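Long-range contact in Lmo0135 protein (Listeria monocytogenes EGD-e, PDB 5ISU), which is a substrate-binding protein of an ABC transporter and probably delivers peptides for uptake across the membrane: residues 422-433 with 451-462. Sequence-based numbering, arbitrary orientation.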
ATOM      1  N   SER A 422     -12.002   6.092 -13.294  1.00 53.32           N
ATOM      2  CA  SER A 422     -12.155   6.925 -14.469  1.00 52.34           C
ATOM      3  C   SER A 422     -13.156   6.325 -15.485  1.00 52.72           C
ATOM      4  O   SER A 422     -13.610   7.031 -16.377  1.00 52.13           O
ATOM      5  CB  SER A 422     -10.791   7.133 -15.130  1.00 52.17           C
ATOM      6  OG  SER A 422      -9.841   7.697 -14.225  1.00 52.97           O
ATOM      7  N   ASN A 423     -13.490   5.039 -15.336  1.00 54.18           N
ATOM      8  CA  ASN A 423     -14.413   4.321 -16.243  1.00 56.58           C
ATOM      9  C   ASN A 423     -13.907   4.349 -17.704  1.00 57.04           C
ATOM     10  O   ASN A 423     -14.696   4.414 -18.658  1.00 59.14           O
ATOM     11  CB  ASN A 423     -15.847   4.866 -16.130  1.00 58.27           C
ATOM     12  CG  ASN A 423     -16.416   4.725 -14.733  1.00 58.43           C
ATOM     13  OD1 ASN A 423     -16.576   3.624 -14.233  1.00 58.14           O
ATOM     14  ND2 ASN A 423     -16.757   5.854 -14.106  1.00 60.16           N
ATOM     15  N   TYR A 424     -12.582   4.262 -17.838  1.00 54.01           N
ATOM     16  CA  TYR A 424     -11.871   4.269 -19.121  1.00 54.53           C
ATOM     17  C   TYR A 424     -11.901   2.884 -19.772  1.00 55.89           C
ATOM     18  O   TYR A 424     -11.416   1.910 -19.201  1.00 55.36           O
ATOM     19  CB  TYR A 424     -10.434   4.718 -18.854  1.00 53.94           C
ATOM     20  CG  TYR A 424      -9.451   4.680 -20.003  1.00 53.01           C
ATOM     21  CD1 TYR A 424      -9.533   5.589 -21.056  1.00 53.33           C
ATOM     22  CD2 TYR A 424      -8.373   3.800 -19.984  1.00 50.50           C
ATOM     23  CE1 TYR A 424      -8.598   5.583 -22.076  1.00 53.22           C
ATOM     24  CE2 TYR A 424      -7.441   3.788 -21.005  1.00 49.59           C
ATOM     25  CZ  TYR A 424      -7.553   4.680 -22.042  1.00 49.93           C
ATOM     26  OH  TYR A 424      -6.623   4.665 -23.054  1.00 48.77           O
ATOM     27  N   HIS A 425     -12.470   2.807 -20.973  1.00 58.62           N
ATOM     28  CA  HIS A 425     -12.605   1.536 -21.687  1.00 61.01           C
ATOM     29  C   HIS A 425     -11.771   1.517 -22.963  1.00 60.34           C
ATOM     30  O   HIS A 425     -12.103   2.181 -23.952  1.00 61.87           O
ATOM     31  CB  HIS A 425     -14.080   1.258 -21.990  1.00 64.49           C
ATOM     32  CG  HIS A 425     -14.972   1.431 -20.802  1.00 67.87           C
ATOM     33  ND1 HIS A 425     -14.814   0.702 -19.640  1.00 69.62           N
ATOM     34  CD2 HIS A 425     -16.031   2.247 -20.592  1.00 70.43           C
ATOM     35  CE1 HIS A 425     -15.730   1.069 -18.762  1.00 69.99           C
ATOM     36  NE2 HIS A 425     -16.486   1.999 -19.318  1.00 72.36           N
ATOM     37  N   ASN A 426     -10.693   0.736 -22.929  1.00 57.36           N
ATOM     38  CA  ASN A 426      -9.777   0.606 -24.053  1.00 57.01           C
ATOM     39  C   ASN A 426      -9.290  -0.848 -24.195  1.00 58.00           C
ATOM     40  O   ASN A 426      -8.341  -1.260 -23.510  1.00 52.61           O
ATOM     41  CB  ASN A 426      -8.598   1.564 -23.827  1.00 55.24           C
ATOM     42  CG  ASN A 426      -7.552   1.491 -24.926  1.00 55.86           C
ATOM     43  OD1 ASN A 426      -7.556   0.580 -25.776  1.00 54.39           O
ATOM     44  ND2 ASN A 426      -6.631   2.446 -24.909  1.00 53.42           N
ATOM     45  N   LYS A 427      -9.941  -1.603 -25.094  1.00 60.92           N
ATOM     46  CA  LYS A 427      -9.596  -3.013 -25.365  1.00 64.43           C
ATOM     47  C   LYS A 427      -8.131  -3.261 -25.730  1.00 62.28           C
ATOM     48  O   LYS A 427      -7.542  -4.235 -25.281  1.00 62.59           O
ATOM     49  CB  LYS A 427     -10.479  -3.620 -26.470  1.00 68.88           C
ATOM     50  CG  LYS A 427     -11.818  -4.178 -26.027  1.00 74.79           C
ATOM     51  CD  LYS A 427     -12.454  -4.941 -27.197  1.00 83.25           C
ATOM     52  CE  LYS A 427     -13.688  -5.755 -26.820  1.00 87.15           C
ATOM     53  NZ  LYS A 427     -14.818  -4.908 -26.351  1.00 89.13           N
ATOM     54  N   ASP A 428      -7.562  -2.417 -26.578  1.00 60.66           N
ATOM     55  CA  ASP A 428      -6.155  -2.572 -26.971  1.00 63.31           C
ATOM     56  C   ASP A 428      -5.241  -2.478 -25.762  1.00 62.69           C
ATOM     57  O   ASP A 428      -4.335  -3.285 -25.620  1.00 62.53           O
ATOM     58  CB  ASP A 428      -5.736  -1.526 -28.005  1.00 64.28           C
ATOM     59  CG  ASP A 428      -6.307  -1.802 -29.394  1.00 68.15           C
ATOM     60  OD1 ASP A 428      -7.023  -2.808 -29.579  1.00 68.86           O
ATOM     61  OD2 ASP A 428      -6.015  -1.012 -30.320  1.00 71.04           O
ATOM     62  N   LEU A 429      -5.493  -1.509 -24.887  1.00 61.22           N
ATOM     63  CA  LEU A 429      -4.661  -1.351 -23.693  1.00 61.12           C
ATOM     64  C   LEU A 429      -4.814  -2.558 -22.785  1.00 58.84           C
ATOM     65  O   LEU A 429      -3.848  -3.002 -22.181  1.00 56.14           O
ATOM     66  CB  LEU A 429      -5.025  -0.090 -22.918  1.00 60.75           C
ATOM     67  CG  LEU A 429      -4.179   0.164 -21.664  1.00 60.96           C
ATOM     68  CD1 LEU A 429      -2.716   0.362 -22.044  1.00 63.36           C
ATOM     69  CD2 LEU A 429      -4.705   1.365 -20.907  1.00 60.92           C
ATOM     70  N   ASP A 430      -6.041  -3.066 -22.684  1.00 59.82           N
ATOM     71  CA  ASP A 430      -6.316  -4.248 -21.870  1.00 62.19           C
ATOM     72  C   ASP A 430      -5.546  -5.481 -22.379  1.00 57.40           C
ATOM     73  O   ASP A 430      -5.130  -6.313 -21.574  1.00 53.18           O
ATOM     74  CB  ASP A 430      -7.833  -4.514 -21.759  1.00 67.83           C
ATOM     75  CG  ASP A 430      -8.575  -3.442 -20.901  1.00 72.76           C
ATOM     76  OD1 ASP A 430      -7.959  -2.421 -20.491  1.00 74.80           O
ATOM     77  OD2 ASP A 430      -9.787  -3.622 -20.641  1.00 76.79           O
ATOM     78  N   ALA A 431      -5.322  -5.562 -23.695  1.00 55.66           N
ATOM     79  CA  ALA A 431      -4.546  -6.673 -24.290  1.00 57.26           C
ATOM     80  C   ALA A 431      -3.081  -6.583 -23.857  1.00 55.45           C
ATOM     81  O   ALA A 431      -2.437  -7.611 -23.638  1.00 54.85           O
ATOM     82  CB  ALA A 431      -4.660  -6.682 -25.820  1.00 58.68           C
ATOM     83  N   LEU A 432      -2.568  -5.351 -23.741  1.00 53.20           N
ATOM     84  CA  LEU A 432      -1.205  -5.119 -23.246  1.00 52.85           C
ATOM     85  C   LEU A 432      -1.078  -5.554 -21.773  1.00 51.01           C
ATOM     86  O   LEU A 432      -0.102  -6.210 -21.403  1.00 47.95           O
ATOM     87  CB  LEU A 432      -0.782  -3.647 -23.396  1.00 53.71           C
ATOM     88  CG  LEU A 432      -0.326  -3.185 -24.787  1.00 56.60           C
ATOM     89  CD1 LEU A 432      -0.234  -1.667 -24.854  1.00 55.73           C
ATOM     90  CD2 LEU A 432       1.007  -3.831 -25.171  1.00 57.30           C
ATOM     91  N   TRP A 433      -2.056  -5.176 -20.943  1.00 49.97           N
ATOM     92  CA  TRP A 433      -2.051  -5.583 -19.537  1.00 49.38           C
ATOM     93  C   TRP A 433      -1.915  -7.090 -19.453  1.00 49.94           C
ATOM     94  O   TRP A 433      -1.019  -7.582 -18.777  1.00 45.24           O
ATOM     95  CB  TRP A 433      -3.314  -5.154 -18.784  1.00 49.03           C
ATOM     96  CG  TRP A 433      -3.392  -3.686 -18.350  1.00 50.27           C
ATOM     97  CD1 TRP A 433      -4.215  -2.714 -18.863  1.00 49.76           C
ATOM     98  CD2 TRP A 433      -2.659  -3.057 -17.286  1.00 47.89           C
ATOM     99  NE1 TRP A 433      -4.035  -1.539 -18.186  1.00 46.94           N
ATOM    100  CE2 TRP A 433      -3.087  -1.719 -17.217  1.00 47.22           C
ATOM    101  CE3 TRP A 433      -1.695  -3.502 -16.376  1.00 47.01           C
ATOM    102  CZ2 TRP A 433      -2.559  -0.803 -16.280  1.00 46.88           C
ATOM    103  CZ3 TRP A 433      -1.176  -2.598 -15.456  1.00 46.15           C
ATOM    104  CH2 TRP A 433      -1.615  -1.268 -15.414  1.00 44.44           C
ATOM    105  N   LYS A 451       4.781   1.118 -22.601  1.00 43.08           N
ATOM    106  CA  LYS A 451       3.694   1.532 -23.471  1.00 46.18           C
ATOM    107  C   LYS A 451       2.450   1.812 -22.672  1.00 43.06           C
ATOM    108  O   LYS A 451       1.742   2.759 -22.970  1.00 42.67           O
ATOM    109  CB  LYS A 451       3.386   0.532 -24.610  1.00 51.97           C
ATOM    110  CG  LYS A 451       4.403   0.573 -25.742  1.00 58.67           C
ATOM    111  CD  LYS A 451       3.799   0.197 -27.105  1.00 65.74           C
ATOM    112  CE  LYS A 451       3.413  -1.269 -27.248  1.00 68.37           C
ATOM    113  NZ  LYS A 451       4.600  -2.163 -27.357  1.00 71.57           N
ATOM    114  N   ILE A 452       2.184   0.984 -21.666  1.00 43.34           N
ATOM    115  CA  ILE A 452       1.009   1.157 -20.794  1.00 42.65           C
ATOM    116  C   ILE A 452       1.075   2.511 -20.082  1.00 40.23           C
ATOM    117  O   ILE A 452       0.104   3.275 -20.108  1.00 38.24           O
ATOM    118  CB  ILE A 452       0.855  -0.021 -19.806  1.00 44.07           C
ATOM    119  CG1 ILE A 452       0.544  -1.308 -20.594  1.00 45.43           C
ATOM    120  CG2 ILE A 452      -0.258   0.259 -18.797  1.00 43.21           C
ATOM    121  CD1 ILE A 452       0.524  -2.564 -19.762  1.00 45.43           C
ATOM    122  N   GLN A 453       2.244   2.828 -19.524  1.00 39.26           N
ATOM    123  CA  GLN A 453       2.461   4.116 -18.846  1.00 38.49           C
ATOM    124  C   GLN A 453       2.288   5.248 -19.846  1.00 38.83           C
ATOM    125  O   GLN A 453       1.652   6.260 -19.550  1.00 39.72           O
ATOM    126  CB  GLN A 453       3.849   4.181 -18.158  1.00 37.36           C
ATOM    127  CG  GLN A 453       4.018   3.219 -16.981  1.00 37.68           C
ATOM    128  CD  GLN A 453       5.419   3.235 -16.399  1.00 38.63           C
ATOM    129  OE1 GLN A 453       5.780   4.107 -15.588  1.00 39.39           O
ATOM    130  NE2 GLN A 453       6.218   2.259 -16.796  1.00 38.40           N
ATOM    131  N   ASN A 454       2.847   5.071 -21.035  1.00 41.60           N
ATOM    132  CA  ASN A 454       2.697   6.064 -22.096  1.00 43.40           C
ATOM    133  C   ASN A 454       1.258   6.243 -22.567  1.00 43.69           C
ATOM    134  O   ASN A 454       0.818   7.378 -22.733  1.00 43.48           O
ATOM    135  CB  ASN A 454       3.646   5.771 -23.264  1.00 45.61           C
ATOM    136  CG  ASN A 454       5.048   6.291 -22.991  1.00 46.93           C
ATOM    137  OD1 ASN A 454       6.012   5.536 -22.883  1.00 48.09           O
ATOM    138  ND2 ASN A 454       5.146   7.590 -22.802  1.00 46.26           N
ATOM    139  N   THR A 455       0.504   5.153 -22.723  1.00 43.92           N
ATOM    140  CA  THR A 455      -0.889   5.278 -23.183  1.00 44.69           C
ATOM    141  C   THR A 455      -1.754   5.983 -22.142  1.00 45.18           C
ATOM    142  O   THR A 455      -2.522   6.881 -22.477  1.00 46.49           O
ATOM    143  CB  THR A 455      -1.515   3.929 -23.541  1.00 47.22           C
ATOM    144  OG1 THR A 455      -0.678   3.243 -24.482  1.00 51.00           O
ATOM    145  CG2 THR A 455      -2.911   4.119 -24.150  1.00 47.75           C
ATOM    146  N   ILE A 456      -1.619   5.593 -20.880  1.00 44.13           N
ATOM    147  CA  ILE A 456      -2.379   6.236 -19.805  1.00 43.63           C
ATOM    148  C   ILE A 456      -2.093   7.745 -19.737  1.00 42.88           C
ATOM    149  O   ILE A 456      -3.025   8.563 -19.567  1.00 44.46           O
ATOM    150  CB  ILE A 456      -2.079   5.570 -18.430  1.00 43.48           C
ATOM    151  CG1 ILE A 456      -2.650   4.135 -18.379  1.00 45.10           C
ATOM    152  CG2 ILE A 456      -2.622   6.399 -17.270  1.00 42.06           C
ATOM    153  CD1 ILE A 456      -4.144   4.027 -18.608  1.00 45.59           C
ATOM    154  N   ALA A 457      -0.818   8.110 -19.849  1.00 40.93           N
ATOM    155  CA  ALA A 457      -0.424   9.515 -19.801  1.00 41.53           C
ATOM    156  C   ALA A 457      -0.924  10.237 -21.051  1.00 43.10           C
ATOM    157  O   ALA A 457      -1.531  11.289 -20.950  1.00 40.93           O
ATOM    158  CB  ALA A 457       1.090   9.660 -19.664  1.00 42.33           C
ATOM    159  N   ASP A 458      -0.688   9.658 -22.224  1.00 45.91           N
ATOM    160  CA  ASP A 458      -1.172  10.254 -23.480  1.00 48.21           C
ATOM    161  C   ASP A 458      -2.685  10.461 -23.498  1.00 47.64           C
ATOM    162  O   ASP A 458      -3.137  11.490 -23.967  1.00 47.21           O
ATOM    163  CB  ASP A 458      -0.764   9.423 -24.684  1.00 50.62           C
ATOM    164  CG  ASP A 458       0.738   9.406 -24.904  1.00 54.44           C
ATOM    165  OD1 ASP A 458       1.438  10.301 -24.398  1.00 58.99           O
ATOM    166  OD2 ASP A 458       1.223   8.494 -25.605  1.00 62.78           O
ATOM    167  N   ASP A 459      -3.463   9.526 -22.953  1.00 47.23           N
ATOM    168  CA  ASP A 459      -4.942   9.676 -22.936  1.00 49.06           C
ATOM    169  C   ASP A 459      -5.484  10.451 -21.737  1.00 48.49           C
ATOM    170  O   ASP A 459      -6.718  10.574 -21.567  1.00 46.42           O
ATOM    171  CB  ASP A 459      -5.648   8.313 -23.045  1.00 52.53           C
ATOM    172  CG  ASP A 459      -5.609   7.740 -24.453  1.00 55.05           C
ATOM    173  OD1 ASP A 459      -5.060   8.410 -25.346  1.00 58.01           O
ATOM    174  OD2 ASP A 459      -6.146   6.627 -24.667  1.00 59.48           O
ATOM    175  N   ALA A 460      -4.569  10.995 -20.931  1.00 45.42           N
ATOM    176  CA  ALA A 460      -4.925  11.726 -19.732  1.00 44.84           C
ATOM    177  C   ALA A 460      -6.081  11.065 -18.999  1.00 44.33           C
ATOM    178  O   ALA A 460      -7.094  11.705 -18.709  1.00 47.42           O
ATOM    179  CB  ALA A 460      -5.241  13.176 -20.065  1.00 46.70           C
ATOM    180  N   VAL A 461      -5.912   9.779 -18.705  1.00 42.72           N
ATOM    181  CA  VAL A 461      -6.926   8.984 -17.997  1.00 43.41           C
ATOM    182  C   VAL A 461      -7.111   9.492 -16.572  1.00 42.70           C
ATOM    183  O   VAL A 461      -8.231   9.525 -16.043  1.00 43.37           O
ATOM    184  CB  VAL A 461      -6.541   7.494 -17.975  1.00 43.74           C
ATOM    185  CG1 VAL A 461      -7.591   6.677 -17.236  1.00 43.88           C
ATOM    186  CG2 VAL A 461      -6.374   6.988 -19.401  1.00 46.54           C
ATOM    187  N   ILE A 462      -5.994   9.846 -15.944  1.00 41.70           N
ATOM    188  CA  ILE A 462      -5.995  10.438 -14.612  1.00 40.20           C
ATOM    189  C   ILE A 462      -5.003  11.591 -14.650  1.00 40.06           C
ATOM    190  O   ILE A 462      -4.410  11.853 -15.686  1.00 42.30           O
ATOM    191  CB  ILE A 462      -5.536   9.443 -13.532  1.00 39.72           C
ATOM    192  CG1 ILE A 462      -4.078   9.004 -13.779  1.00 39.15           C
ATOM    193  CG2 ILE A 462      -6.476   8.247 -13.490  1.00 41.10           C
ATOM    194  CD1 ILE A 462      -3.438   8.322 -12.590  1.00 39.11           C
TER
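Y424 OH donates a hydrogen bond to D459 OD2 at 2.6 Å. The hydroxyl comes in on the anti side of OD2, slightly out of the carboxylate plane, and ring and carboxylate planes stand 73° apart. Y424 OH also accepts from N426 ND2 at 2.9 Å, nearly straight and in the amide plane. N426 is the N-cap of helix 427-438; its OD1 accepts from L429 N, which approaches from above the carbonyl plane. The cap is thus linked through Y424 to D459, just past the end of helix 442-458. Nearby, S422 OG donates to V461 O at 3.0 Å.

V461 CG2 makes a CH-pi contact over the centre of the Y424 ring, 3.5 Å from the centroid. CG anti to the backbone N (chi1 174°) lays the ring face under V461 CG2 and carries OH to D459. I452 CG2 sits over the six-membered ring of W433, 3.6 Å from CZ2.

L429 forks: CD1 lies against I452 CG1, and CD2 is 3.6 Å from I456 CD1. L432 CB also meets I452 CG1.

The segments belong to a roughly antiparallel helical hairpin; the axes of 427-433 and 451-458 approach to 10.4 Å at 153°. A Schellman motif at A460 ends helix 442-458 and leads into strand 462-475. S422 also touches T262 of strand 248-263, which pairs antiparallel with 462-475.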